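Local atomic coordinates of Cap5O (Staphylococcus aureus, PDB entry 3OJO), a protein that oxidises UDP-N-acetyl-mannosamine with NAD as the cofactor, a step in the synthesis of the staphylococcal capsular polysaccharide. Residues E64-V69 with G73-S78; K307-A312 with V402-K407; S114-L119 with K141-N146; D97-S102 with F276-D281. All blocks are in the same frame, centred on the assembly; numbering follows the deposited sequence.

Contact 1: residues E64-V69 with G73-S78; sequences EVYEEV and GKLKVS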
loop_
_atom_site.group_PDB
_atom_site.type_symbol
_atom_site.label_atom_id
_atom_site.label_comp_id
_atom_site.label_asym_id
_atom_site.label_seq_id
_atom_site.Cartn_x
_atom_site.Cartn_y
_atom_site.Cartn_z
ATOM N N GLU B 64 -13.591 30.255 -24.660
ATOM C CA GLU B 64 -13.355 31.690 -24.512
ATOM C C GLU B 64 -11.878 32.020 -24.667
ATOM O O GLU B 64 -11.536 32.977 -25.353
ATOM C CB GLU B 64 -13.800 32.090 -23.103
ATOM C CG GLU B 64 -14.158 33.549 -22.888
ATOM C CD GLU B 64 -14.941 33.795 -21.610
ATOM O OE1 GLU B 64 -15.529 32.830 -21.064
ATOM O OE2 GLU B 64 -14.948 34.957 -21.145
ATOM N N VAL B 65 -11.000 31.226 -24.027
ATOM C CA VAL B 65 -9.539 31.396 -24.064
ATOM C C VAL B 65 -9.040 31.068 -25.458
ATOM O O VAL B 65 -8.230 31.824 -26.007
ATOM C CB VAL B 65 -8.812 30.562 -22.975
ATOM C CG1 VAL B 65 -7.361 31.008 -22.833
ATOM C CG2 VAL B 65 -9.526 30.659 -21.632
ATOM N N TYR B 66 -9.559 29.955 -26.046
ATOM C CA TYR B 66 -9.226 29.517 -27.399
ATOM C C TYR B 66 -9.576 30.588 -28.439
ATOM O O TYR B 66 -8.793 30.808 -29.359
ATOM C CB TYR B 66 -9.957 28.206 -27.737
ATOM C CG TYR B 66 -9.659 27.697 -29.133
ATOM C CD1 TYR B 66 -8.358 27.386 -29.519
ATOM C CD2 TYR B 66 -10.665 27.586 -30.083
ATOM C CE1 TYR B 66 -8.072 26.958 -30.807
ATOM C CE2 TYR B 66 -10.388 27.159 -31.381
ATOM C CZ TYR B 66 -9.090 26.845 -31.736
ATOM O OH TYR B 66 -8.806 26.397 -32.995
ATOM N N GLU B 67 -10.747 31.244 -28.290
ATOM C CA GLU B 67 -11.214 32.321 -29.172
ATOM C C GLU B 67 -10.251 33.506 -29.186
ATOM O O GLU B 67 -9.966 34.014 -30.266
ATOM C CB GLU B 67 -12.629 32.775 -28.801
ATOM C CG GLU B 67 -13.723 31.883 -29.370
ATOM C CD GLU B 67 -15.125 32.059 -28.823
ATOM O OE1 GLU B 67 -15.327 32.889 -27.908
ATOM O OE2 GLU B 67 -16.030 31.356 -29.322
ATOM N N GLU B 68 -9.706 33.901 -28.014
ATOM C CA GLU B 68 -8.721 34.991 -27.888
ATOM C C GLU B 68 -7.413 34.650 -28.606
ATOM O O GLU B 68 -6.889 35.449 -29.375
ATOM C CB GLU B 68 -8.393 35.276 -26.405
ATOM C CG GLU B 68 -9.554 35.756 -25.549
ATOM C CD GLU B 68 -9.133 36.179 -24.154
ATOM O OE1 GLU B 68 -8.903 35.291 -23.299
ATOM O OE2 GLU B 68 -9.020 37.405 -23.920
ATOM N N VAL B 69 -6.893 33.463 -28.322
ATOM C CA VAL B 69 -5.634 32.903 -28.810
ATOM C C VAL B 69 -5.645 32.598 -30.321
ATOM O O VAL B 69 -4.625 32.778 -30.994
ATOM C CB VAL B 69 -5.269 31.698 -27.888
ATOM C CG1 VAL B 69 -4.590 30.561 -28.621
ATOM C CG2 VAL B 69 -4.432 32.161 -26.706
ATOM N N GLY B 73 -3.553 35.037 -33.645
ATOM C CA GLY B 73 -2.677 34.365 -34.601
ATOM C C GLY B 73 -1.539 33.598 -33.954
ATOM O O GLY B 73 -0.630 33.142 -34.656
ATOM N N LYS B 74 -1.582 33.448 -32.608
ATOM C CA LYS B 74 -0.561 32.722 -31.841
ATOM C C LYS B 74 -0.719 31.197 -31.937
ATOM O O LYS B 74 0.285 30.472 -31.930
ATOM C CB LYS B 74 -0.504 33.192 -30.374
ATOM C CG LYS B 74 0.116 34.583 -30.185
ATOM C CD LYS B 74 1.554 34.714 -30.703
ATOM C CE LYS B 74 2.071 36.138 -30.621
ATOM N NZ LYS B 74 1.395 37.068 -31.581
ATOM N N LEU B 75 -1.972 30.720 -32.076
ATOM C CA LEU B 75 -2.232 29.290 -32.206
ATOM C C LEU B 75 -2.793 28.906 -33.569
ATOM O O LEU B 75 -3.935 29.237 -33.908
ATOM C CB LEU B 75 -3.104 28.740 -31.043
ATOM C CG LEU B 75 -3.468 27.237 -31.035
ATOM C CD1 LEU B 75 -2.255 26.353 -30.939
ATOM C CD2 LEU B 75 -4.400 26.917 -29.911
ATOM N N LYS B 76 -1.978 28.185 -34.333
ATOM C CA LYS B 76 -2.334 27.635 -35.630
ATOM C C LYS B 76 -2.319 26.130 -35.443
ATOM O O LYS B 76 -1.570 25.623 -34.616
ATOM C CB LYS B 76 -1.341 28.055 -36.737
ATOM C CG LYS B 76 -1.056 29.557 -36.814
ATOM C CD LYS B 76 -2.113 30.353 -37.592
ATOM C CE LYS B 76 -1.840 31.841 -37.583
ATOM N NZ LYS B 76 -0.492 32.177 -38.132
ATOM N N VAL B 77 -3.135 25.427 -36.205
ATOM C CA VAL B 77 -3.267 23.978 -36.126
ATOM C C VAL B 77 -2.911 23.345 -37.470
ATOM O O VAL B 77 -2.960 24.032 -38.492
ATOM C CB VAL B 77 -4.656 23.514 -35.568
ATOM C CG1 VAL B 77 -4.904 23.974 -34.128
ATOM C CG2 VAL B 77 -5.819 23.857 -36.485
ATOM N N SER B 78 -2.544 22.046 -37.467
ATOM C CA SER B 78 -2.137 21.263 -38.652
ATOM C C SER B 78 -2.119 19.742 -38.322
ATOM O O SER B 78 -2.128 19.357 -37.150
ATOM C CB SER B 78 -0.751 21.712 -39.126
ATOM O OG SER B 78 -0.383 21.134 -40.366
#
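Leu75 reaches from the start of strand 75-78 into the angle between Tyr66 and Val69, two residues on the last turns of helix 62-71. Its CB comes first, lying 3.4 Å from Val69 CG1 in tight apolar contact. With CG anti to the backbone N (chi1 -180°), the chain then runs on toward the tyrosine. At the tip CD2 touches both helix residues: it is 3.9 Å from Val69 CG1 and 3.8 Å from Tyr66 CE1. The methyl meets the tyrosine ring at its edge, in the ring plane, and the two side chains cross at about a right angle.

The helix and strand are joined by a Schellman motif. Gly73, with positive phi (76°), is the first residue to leave the helix, and two bonds lead back into the last turn. Val69 O faces this exit and takes a hydrogen bond from Ser72 OG.

Around the contact, helix 23-32 adds Ile28 against Tyr66, Ala31 against Val69 and Ser27 against Leu75, while Lys74, Lys76 and Ser78 bond through their backbones to strand 36-40 or just beyond it. The hydroxyl of Tyr66 is hydrogen-bonded to Leu50 O. No hydrogen bond joins the two segments, so helix and edge strand of this Rossmann domain are held here by apolar packing and the short connecting turn.

Contact 2: residues K307-A312 with V402-K407; sequences KQIIKA and VIFDTK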
loop_
_atom_site.group_PDB
_atom_site.type_symbol
_atom_site.label_atom_id
_atom_site.label_comp_id
_atom_site.label_asym_id
_atom_site.label_seq_id
_atom_site.Cartn_x
_atom_site.Cartn_y
_atom_site.Cartn_z
ATOM N N LYS B 307 -25.971 -11.781 -9.982
ATOM C CA LYS B 307 -26.665 -13.031 -10.338
ATOM C C LYS B 307 -27.398 -13.640 -9.125
ATOM O O LYS B 307 -28.533 -14.091 -9.267
ATOM C CB LYS B 307 -25.686 -14.050 -10.946
ATOM C CG LYS B 307 -25.256 -13.707 -12.375
ATOM C CD LYS B 307 -24.800 -14.929 -13.162
ATOM C CE LYS B 307 -23.326 -15.232 -13.046
ATOM N NZ LYS B 307 -22.974 -16.479 -13.773
ATOM N N GLN B 308 -26.768 -13.591 -7.934
ATOM C CA GLN B 308 -27.324 -14.086 -6.677
ATOM C C GLN B 308 -28.470 -13.215 -6.154
ATOM O O GLN B 308 -29.403 -13.754 -5.568
ATOM C CB GLN B 308 -26.228 -14.215 -5.618
ATOM C CG GLN B 308 -25.330 -15.429 -5.817
ATOM C CD GLN B 308 -24.130 -15.406 -4.903
ATOM O OE1 GLN B 308 -22.980 -15.385 -5.352
ATOM N NE2 GLN B 308 -24.362 -15.418 -3.601
ATOM N N ILE B 309 -28.393 -11.878 -6.331
ATOM C CA ILE B 309 -29.441 -10.942 -5.889
ATOM C C ILE B 309 -30.702 -11.180 -6.732
ATOM O O ILE B 309 -31.803 -11.291 -6.195
ATOM C CB ILE B 309 -28.968 -9.453 -5.957
ATOM C CG1 ILE B 309 -27.794 -9.179 -4.975
ATOM C CG2 ILE B 309 -30.134 -8.477 -5.711
ATOM C CD1 ILE B 309 -26.893 -7.941 -5.336
ATOM N N ILE B 310 -30.507 -11.276 -8.056
ATOM C CA ILE B 310 -31.530 -11.486 -9.067
ATOM C C ILE B 310 -32.177 -12.878 -8.986
ATOM O O ILE B 310 -33.294 -13.054 -9.468
ATOM C CB ILE B 310 -30.960 -11.064 -10.465
ATOM C CG1 ILE B 310 -31.752 -9.905 -11.090
ATOM C CG2 ILE B 310 -30.702 -12.218 -11.443
ATOM C CD1 ILE B 310 -31.606 -8.578 -10.357
ATOM N N LYS B 311 -31.484 -13.849 -8.353
ATOM C CA LYS B 311 -31.968 -15.213 -8.124
ATOM C C LYS B 311 -33.012 -15.170 -6.996
ATOM O O LYS B 311 -34.104 -15.719 -7.155
ATOM C CB LYS B 311 -30.795 -16.148 -7.768
ATOM C CG LYS B 311 -31.208 -17.562 -7.367
ATOM C CD LYS B 311 -30.209 -18.245 -6.407
ATOM C CE LYS B 311 -29.938 -17.550 -5.076
ATOM N NZ LYS B 311 -31.183 -17.274 -4.304
ATOM N N ALA B 312 -32.682 -14.485 -5.882
ATOM C CA ALA B 312 -33.543 -14.318 -4.710
ATOM C C ALA B 312 -34.775 -13.435 -4.984
ATOM O O ALA B 312 -35.729 -13.467 -4.199
ATOM C CB ALA B 312 -32.737 -13.743 -3.557
ATOM N N VAL B 402 -34.168 -2.266 -4.538
ATOM C CA VAL B 402 -32.882 -2.695 -3.969
ATOM C C VAL B 402 -31.686 -2.074 -4.700
ATOM O O VAL B 402 -31.673 -2.014 -5.930
ATOM C CB VAL B 402 -32.718 -4.217 -3.664
ATOM C CG1 VAL B 402 -33.976 -4.811 -3.028
ATOM C CG2 VAL B 402 -32.306 -5.012 -4.889
ATOM N N ILE B 403 -30.704 -1.581 -3.928
ATOM C CA ILE B 403 -29.480 -0.958 -4.435
ATOM C C ILE B 403 -28.235 -1.698 -3.923
ATOM O O ILE B 403 -28.071 -1.840 -2.706
ATOM C CB ILE B 403 -29.402 0.551 -4.039
ATOM C CG1 ILE B 403 -30.560 1.368 -4.643
ATOM C CG2 ILE B 403 -28.029 1.160 -4.417
ATOM C CD1 ILE B 403 -30.645 2.786 -4.148
ATOM N N PHE B 404 -27.343 -2.131 -4.851
ATOM C CA PHE B 404 -26.027 -2.679 -4.521
ATOM C C PHE B 404 -24.987 -1.672 -5.036
ATOM O O PHE B 404 -24.748 -1.548 -6.246
ATOM C CB PHE B 404 -25.772 -4.103 -5.055
ATOM C CG PHE B 404 -24.391 -4.639 -4.730
ATOM C CD1 PHE B 404 -23.770 -4.336 -3.517
ATOM C CD2 PHE B 404 -23.710 -5.445 -5.633
ATOM C CE1 PHE B 404 -22.486 -4.803 -3.233
ATOM C CE2 PHE B 404 -22.434 -5.926 -5.336
ATOM C CZ PHE B 404 -21.839 -5.608 -4.135
ATOM N N ASP B 405 -24.427 -0.903 -4.095
ATOM C CA ASP B 405 -23.474 0.155 -4.385
ATOM C C ASP B 405 -22.042 -0.325 -4.184
ATOM O O ASP B 405 -21.599 -0.516 -3.056
ATOM C CB ASP B 405 -23.824 1.403 -3.565
ATOM C CG ASP B 405 -23.051 2.662 -3.870
ATOM O OD1 ASP B 405 -22.382 2.711 -4.922
ATOM O OD2 ASP B 405 -23.126 3.604 -3.067
ATOM N N THR B 406 -21.328 -0.543 -5.304
ATOM C CA THR B 406 -19.945 -1.010 -5.323
ATOM C C THR B 406 -18.952 0.127 -5.057
ATOM O O THR B 406 -17.765 -0.148 -4.872
ATOM C CB THR B 406 -19.636 -1.743 -6.655
ATOM O OG1 THR B 406 -19.575 -0.808 -7.717
ATOM C CG2 THR B 406 -20.611 -2.845 -6.963
ATOM N N LYS B 407 -19.436 1.390 -5.046
ATOM C CA LYS B 407 -18.618 2.607 -4.862
ATOM C C LYS B 407 -18.836 3.355 -3.531
ATOM O O LYS B 407 -18.042 4.241 -3.217
ATOM C CB LYS B 407 -18.812 3.585 -6.054
ATOM C CG LYS B 407 -18.277 3.093 -7.397
ATOM C CD LYS B 407 -16.742 2.983 -7.451
ATOM C CE LYS B 407 -16.019 4.291 -7.585
ATOM N NZ LYS B 407 -14.577 4.073 -7.866
#
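Ile309 and Phe404 meet because their first torsions turn them into the same space: Ile309 has CG1 anti to its carbonyl carbon (chi1 -64°) and a nearly extended end, while the Phe404 ring is swung anti to its own backbone N (chi1 179°). Ile309 CD1 thereby arrives 4.0 Å from Phe404 CB and 4.1 Å from Phe404 CD2, at the root of the ring and obliquely to it. The other branch of the isoleucine serves Val402, with Ile309 CG2 4.2 Å from Val402 CG2. One forked side chain thus spans two strand residues that point to the same side, in packing that is wholly apolar.

Beyond the contact the strand closes in an Asx turn, where Lys407 N donates to Asp405 OD1 at 3.2 Å, approaching from above the carboxylate plane. Thr406 CG2 lies over one face of the Phe404 ring.

Strand 402-405 runs in the parallel sheet of the UDP-binding domain between strands 377-380 and 418-420, bonded to both. The final turns of the long helix 286-312 pack against this sheet: Ile310 rests on Leu377, Phe404 touches Leu379 and, one turn back along the helix, Thr305.

Contact 3: residues S114-L119 with K141-N146; sequences SILPFL and KPVIEN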
loop_
_atom_site.group_PDB
_atom_site.type_symbol
_atom_site.label_atom_id
_atom_site.label_comp_id
_atom_site.label_asym_id
_atom_site.label_seq_id
_atom_site.Cartn_x
_atom_site.Cartn_y
_atom_site.Cartn_z
ATOM N N SER B 114 7.444 11.740 -36.614
ATOM C CA SER B 114 6.830 12.866 -37.346
ATOM C C SER B 114 7.643 14.160 -37.179
ATOM O O SER B 114 7.645 15.022 -38.058
ATOM C CB SER B 114 5.395 13.091 -36.868
ATOM O OG SER B 114 5.310 13.882 -35.691
ATOM N N ILE B 115 8.327 14.269 -36.036
ATOM C CA ILE B 115 9.138 15.384 -35.567
ATOM C C ILE B 115 10.572 15.369 -36.138
ATOM O O ILE B 115 11.118 16.429 -36.436
ATOM C CB ILE B 115 9.060 15.312 -34.013
ATOM C CG1 ILE B 115 7.969 16.241 -33.481
ATOM C CG2 ILE B 115 10.404 15.400 -33.244
ATOM C CD1 ILE B 115 7.667 16.049 -31.997
ATOM N N LEU B 116 11.166 14.165 -36.272
ATOM C CA LEU B 116 12.533 13.911 -36.733
ATOM C C LEU B 116 12.995 14.690 -37.977
ATOM O O LEU B 116 14.047 15.330 -37.883
ATOM C CB LEU B 116 12.792 12.412 -36.914
ATOM C CG LEU B 116 12.736 11.502 -35.700
ATOM C CD1 LEU B 116 13.227 10.131 -36.059
ATOM C CD2 LEU B 116 13.507 12.078 -34.498
ATOM N N PRO B 117 12.256 14.693 -39.133
ATOM C CA PRO B 117 12.731 15.460 -40.304
ATOM C C PRO B 117 12.842 16.977 -40.113
ATOM O O PRO B 117 13.470 17.642 -40.930
ATOM C CB PRO B 117 11.698 15.133 -41.388
ATOM C CG PRO B 117 10.989 13.938 -40.921
ATOM C CD PRO B 117 10.985 14.006 -39.443
ATOM N N PHE B 118 12.229 17.520 -39.060
ATOM C CA PHE B 118 12.212 18.956 -38.794
ATOM C C PHE B 118 13.228 19.396 -37.749
ATOM O O PHE B 118 13.369 20.596 -37.509
ATOM C CB PHE B 118 10.789 19.399 -38.414
ATOM C CG PHE B 118 9.749 18.962 -39.421
ATOM C CD1 PHE B 118 9.487 19.726 -40.551
ATOM C CD2 PHE B 118 9.060 17.766 -39.259
ATOM C CE1 PHE B 118 8.552 19.304 -41.495
ATOM C CE2 PHE B 118 8.127 17.342 -40.205
ATOM C CZ PHE B 118 7.870 18.118 -41.310
ATOM N N LEU B 119 13.941 18.431 -37.140
ATOM C CA LEU B 119 14.914 18.677 -36.081
ATOM C C LEU B 119 16.137 19.468 -36.495
ATOM O O LEU B 119 16.783 19.150 -37.491
ATOM C CB LEU B 119 15.339 17.374 -35.396
ATOM C CG LEU B 119 14.367 16.778 -34.378
ATOM C CD1 LEU B 119 14.945 15.529 -33.767
ATOM C CD2 LEU B 119 14.029 17.776 -33.289
ATOM N N LYS B 141 16.432 8.561 -26.852
ATOM C CA LYS B 141 17.858 8.876 -27.015
ATOM C C LYS B 141 18.538 8.130 -28.206
ATOM O O LYS B 141 19.080 8.823 -29.072
ATOM C CB LYS B 141 18.598 8.700 -25.680
ATOM C CG LYS B 141 20.041 9.157 -25.622
ATOM C CD LYS B 141 20.623 8.770 -24.270
ATOM C CE LYS B 141 22.111 8.573 -24.309
ATOM N NZ LYS B 141 22.587 7.880 -23.088
ATOM N N PRO B 142 18.445 6.775 -28.342
ATOM C CA PRO B 142 19.062 6.092 -29.505
ATOM C C PRO B 142 18.571 6.529 -30.883
ATOM O O PRO B 142 19.355 6.551 -31.830
ATOM C CB PRO B 142 18.711 4.627 -29.275
ATOM C CG PRO B 142 18.547 4.527 -27.811
ATOM C CD PRO B 142 17.845 5.786 -27.429
ATOM N N VAL B 143 17.282 6.863 -30.995
ATOM C CA VAL B 143 16.656 7.326 -32.234
ATOM C C VAL B 143 17.253 8.692 -32.624
ATOM O O VAL B 143 17.602 8.905 -33.788
ATOM C CB VAL B 143 15.107 7.352 -32.098
ATOM C CG1 VAL B 143 14.442 8.085 -33.259
ATOM C CG2 VAL B 143 14.551 5.937 -31.975
ATOM N N ILE B 144 17.378 9.597 -31.643
ATOM C CA ILE B 144 17.916 10.927 -31.859
ATOM C C ILE B 144 19.416 10.874 -32.140
ATOM O O ILE B 144 19.890 11.545 -33.055
ATOM C CB ILE B 144 17.517 11.881 -30.704
ATOM C CG1 ILE B 144 16.126 12.506 -30.966
ATOM C CG2 ILE B 144 18.529 12.981 -30.552
ATOM C CD1 ILE B 144 14.982 11.747 -30.541
ATOM N N GLU B 145 20.153 10.040 -31.391
ATOM C CA GLU B 145 21.598 9.871 -31.576
ATOM C C GLU B 145 21.962 9.221 -32.918
ATOM O O GLU B 145 23.067 9.431 -33.423
ATOM C CB GLU B 145 22.237 9.168 -30.375
ATOM C CG GLU B 145 22.513 10.155 -29.244
ATOM C CD GLU B 145 23.075 9.596 -27.954
ATOM O OE1 GLU B 145 22.802 8.413 -27.650
ATOM O OE2 GLU B 145 23.781 10.347 -27.240
ATOM N N ASN B 146 20.999 8.505 -33.528
ATOM C CA ASN B 146 21.131 7.879 -34.845
ATOM C C ASN B 146 21.233 8.936 -35.946
ATOM O O ASN B 146 21.811 8.668 -37.003
ATOM C CB ASN B 146 19.975 6.936 -35.123
ATOM C CG ASN B 146 20.439 5.612 -35.674
ATOM O OD1 ASN B 146 20.243 5.291 -36.854
ATOM N ND2 ASN B 146 21.116 4.836 -34.838
#
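Leu116 and Leu119 face Val143 and Ile144 where two neighbouring helical connections of the Rossmann fold lie side by side. Helix 106-115 links strand 86-89 to strand 124-127, and helix 135-145 links strand 124-127 to strand 156-159, so the contact joins successive beta-alpha-beta units.

The fork of Leu116 is the main bump. Its CD1 presses on Val143 CG1 at 3.7 Å, the two side chains crossing at about a right angle, and its CD2 lies 4.2 Å from Ile144 CD1. The leucine therefore straddles the groove between two consecutive residues of the opposing helix.

Ile144 fits in the reverse sense. Its chain is bent (chi1 -86°, chi2 86°), which brings the end toward the hollow between Leu116 and Leu119; Leu112, one turn earlier on helix 106-115, also touches both Ile144 and Val143. The hollow owes its shape to the 3-10 turn at 116-118, in which Leu119 N bonds to Leu116 O at 3.2 Å and places both leucines on the same side.

On the sheet side, Leu119 also touches Phe87 and Ile125, and Ile144 leans on Ile155, so the packing carries on to strands 86-89 and 124-127 and to the loop residue Ile155. The last of the meetings across the contact is Leu119 CD1, 4.3 Å from Ile144 CG1.

Contact 4: residues D97-S102 with F276-D281; sequences DDQYRS and FIIAKD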
loop_
_atom_site.group_PDB
_atom_site.type_symbol
_atom_site.label_atom_id
_atom_site.label_comp_id
_atom_site.label_asym_id
_atom_site.label_seq_id
_atom_site.Cartn_x
_atom_site.Cartn_y
_atom_site.Cartn_z
ATOM N N ASP B 97 -2.488 -5.113 -24.388
ATOM C CA ASP B 97 -3.261 -6.313 -24.077
ATOM C C ASP B 97 -2.298 -7.303 -23.429
ATOM O O ASP B 97 -1.638 -8.100 -24.106
ATOM C CB ASP B 97 -4.004 -6.874 -25.300
ATOM C CG ASP B 97 -5.179 -6.010 -25.728
ATOM O OD1 ASP B 97 -6.107 -5.808 -24.903
ATOM O OD2 ASP B 97 -5.188 -5.555 -26.896
ATOM N N ASP B 98 -2.135 -7.114 -22.104
ATOM C CA ASP B 98 -1.267 -7.849 -21.186
ATOM C C ASP B 98 -1.785 -7.706 -19.740
ATOM O O ASP B 98 -2.525 -6.764 -19.426
ATOM C CB ASP B 98 0.218 -7.409 -21.324
ATOM C CG ASP B 98 0.621 -6.107 -20.639
ATOM O OD1 ASP B 98 -0.157 -5.124 -20.707
ATOM O OD2 ASP B 98 1.735 -6.055 -20.079
ATOM N N GLN B 99 -1.395 -8.670 -18.891
ATOM C CA GLN B 99 -1.737 -8.845 -17.473
ATOM C C GLN B 99 -1.426 -7.593 -16.653
ATOM O O GLN B 99 -2.337 -6.972 -16.096
ATOM C CB GLN B 99 -0.970 -10.059 -16.869
ATOM C CG GLN B 99 -0.649 -11.217 -17.835
ATOM C CD GLN B 99 0.563 -10.965 -18.723
ATOM O OE1 GLN B 99 1.690 -10.773 -18.251
ATOM N NE2 GLN B 99 0.356 -10.981 -20.038
ATOM N N TYR B 100 -0.127 -7.220 -16.632
ATOM C CA TYR B 100 0.519 -6.101 -15.931
ATOM C C TYR B 100 -0.006 -4.708 -16.281
ATOM O O TYR B 100 0.288 -3.757 -15.548
ATOM C CB TYR B 100 2.038 -6.137 -16.211
ATOM C CG TYR B 100 2.742 -7.338 -15.621
ATOM C CD1 TYR B 100 3.220 -7.320 -14.315
ATOM C CD2 TYR B 100 2.924 -8.501 -16.366
ATOM C CE1 TYR B 100 3.871 -8.424 -13.767
ATOM C CE2 TYR B 100 3.560 -9.620 -15.822
ATOM C CZ TYR B 100 4.031 -9.575 -14.520
ATOM O OH TYR B 100 4.659 -10.672 -13.975
ATOM N N ARG B 101 -0.762 -4.585 -17.396
ATOM C CA ARG B 101 -1.250 -3.329 -17.970
ATOM C C ARG B 101 -0.086 -2.317 -18.159
ATOM O O ARG B 101 0.128 -1.372 -17.384
ATOM C CB ARG B 101 -2.564 -2.799 -17.340
ATOM C CG ARG B 101 -2.414 -1.787 -16.222
ATOM C CD ARG B 101 -3.730 -1.253 -15.728
ATOM N NE ARG B 101 -3.552 -0.689 -14.394
ATOM C CZ ARG B 101 -4.419 0.108 -13.783
ATOM N NH1 ARG B 101 -5.548 0.462 -14.388
ATOM N NH2 ARG B 101 -4.161 0.569 -12.568
ATOM N N SER B 102 0.748 -2.635 -19.141
ATOM C CA SER B 102 1.890 -1.813 -19.474
ATOM C C SER B 102 1.420 -0.688 -20.376
ATOM O O SER B 102 0.394 -0.814 -21.061
ATOM C CB SER B 102 2.945 -2.647 -20.186
ATOM O OG SER B 102 3.935 -3.045 -19.256
ATOM N N PHE B 276 12.020 -5.575 -20.179
ATOM C CA PHE B 276 12.843 -5.920 -19.014
ATOM C C PHE B 276 12.155 -6.645 -17.854
ATOM O O PHE B 276 12.601 -7.732 -17.476
ATOM C CB PHE B 276 13.604 -4.694 -18.480
ATOM C CG PHE B 276 14.612 -4.068 -19.414
ATOM C CD1 PHE B 276 15.928 -4.511 -19.440
ATOM C CD2 PHE B 276 14.264 -2.984 -20.213
ATOM C CE1 PHE B 276 16.866 -3.917 -20.287
ATOM C CE2 PHE B 276 15.204 -2.386 -21.055
ATOM C CZ PHE B 276 16.498 -2.858 -21.086
ATOM N N ILE B 277 11.085 -6.050 -17.287
ATOM C CA ILE B 277 10.389 -6.596 -16.110
ATOM C C ILE B 277 9.090 -7.400 -16.347
ATOM O O ILE B 277 8.256 -7.518 -15.436
ATOM C CB ILE B 277 10.314 -5.578 -14.934
ATOM C CG1 ILE B 277 9.644 -4.258 -15.391
ATOM C CG2 ILE B 277 11.715 -5.358 -14.321
ATOM C CD1 ILE B 277 9.227 -3.355 -14.331
ATOM N N ILE B 278 8.939 -7.971 -17.562
ATOM C CA ILE B 278 7.820 -8.839 -17.967
ATOM C C ILE B 278 8.408 -9.970 -18.822
ATOM O O ILE B 278 8.201 -11.144 -18.511
ATOM C CB ILE B 278 6.626 -8.118 -18.682
ATOM C CG1 ILE B 278 6.020 -6.983 -17.827
ATOM C CG2 ILE B 278 5.535 -9.139 -19.087
ATOM C CD1 ILE B 278 5.073 -6.076 -18.552
ATOM N N ALA B 279 9.140 -9.602 -19.897
ATOM C CA ALA B 279 9.785 -10.536 -20.815
ATOM C C ALA B 279 11.106 -11.100 -20.267
ATOM O O ALA B 279 11.445 -12.237 -20.596
ATOM C CB ALA B 279 10.016 -9.872 -22.164
ATOM N N LYS B 280 11.847 -10.331 -19.435
ATOM C CA LYS B 280 13.140 -10.794 -18.912
ATOM C C LYS B 280 13.251 -11.121 -17.411
ATOM O O LYS B 280 14.112 -11.930 -17.047
ATOM C CB LYS B 280 14.311 -9.917 -19.405
ATOM C CG LYS B 280 14.473 -9.820 -20.936
ATOM C CD LYS B 280 14.399 -11.156 -21.731
ATOM C CE LYS B 280 15.592 -12.078 -21.584
ATOM N NZ LYS B 280 15.386 -13.354 -22.325
ATOM N N ASP B 281 12.400 -10.501 -16.545
ATOM C CA ASP B 281 12.382 -10.746 -15.086
ATOM C C ASP B 281 10.944 -10.581 -14.475
ATOM O O ASP B 281 10.708 -9.667 -13.671
ATOM C CB ASP B 281 13.441 -9.871 -14.379
ATOM C CG ASP B 281 14.000 -10.441 -13.088
ATOM O OD1 ASP B 281 13.735 -11.633 -12.792
ATOM O OD2 ASP B 281 14.723 -9.709 -12.386
#
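Ile278, on the short, weakly bonded helix 275-280 with its pi-type turn, plugs into the loop 97-102 that follows strand 86-89 of the NAD-binding Rossmann domain. The contact ties that loop to the central domain.

At the start of the second segment Phe276 packs on Leu239 of the second subunit, and Ile277 on Ile235 of the same subunit. Ile278, next along, points into the loop. Its CG1 makes a CH-pi contact over one face of the Tyr100 ring, 4.1 Å from the ring centroid and 24° off the normal, while its CG2 lies 3.8 Å from Tyr100 CE2. With CG1 anti to the carbonyl carbon (chi1 -57°) and chi2 extended, CD1 lies against the root of the ring, by Tyr100 CB, and also meets Ser102 OG (3.3 Å) and Asp98 OD2 (3.7 Å). Ser102 OG has its hydrogen bond with Val272 O, just ahead of the helix. Lys280 N closes the turn with a weak bond to Phe276 O, and Asp281 OD2 bonds to Asn238 ND2 of the second subunit.

The segment thus meets both the loop and the second subunit, and the disulfide Cys103-Cys269 joins the two domains close by. The loop keeps its curl through Ser102 N, which donates almost straight (169°) to the syn lone pair of Asp98 OD1 at 3.1 Å.

Overall arrangement
Contacts 1 and 3 share the large sheet of the NAD-binding domain: contact 1, closed before the others open, sits at its outermost strand 75-78, contact 3 beside strands 86-89 and 124-127, their centres 28 Å apart. Contact 4 starts from a loop of the same domain and ends in the central domain, and its two segments enclose contact 3 in the sequence. Contact 2 comes last, packing the end of helix 286-312 on the sheet of the UDP-binding domain, with its centre 50 Å from contact 1 and 35 Å from contact 4. Contacts 1 and 3 thus lie within one Rossmann domain, contact 4 joins it to the central domain, and contact 2 packs the far sheet.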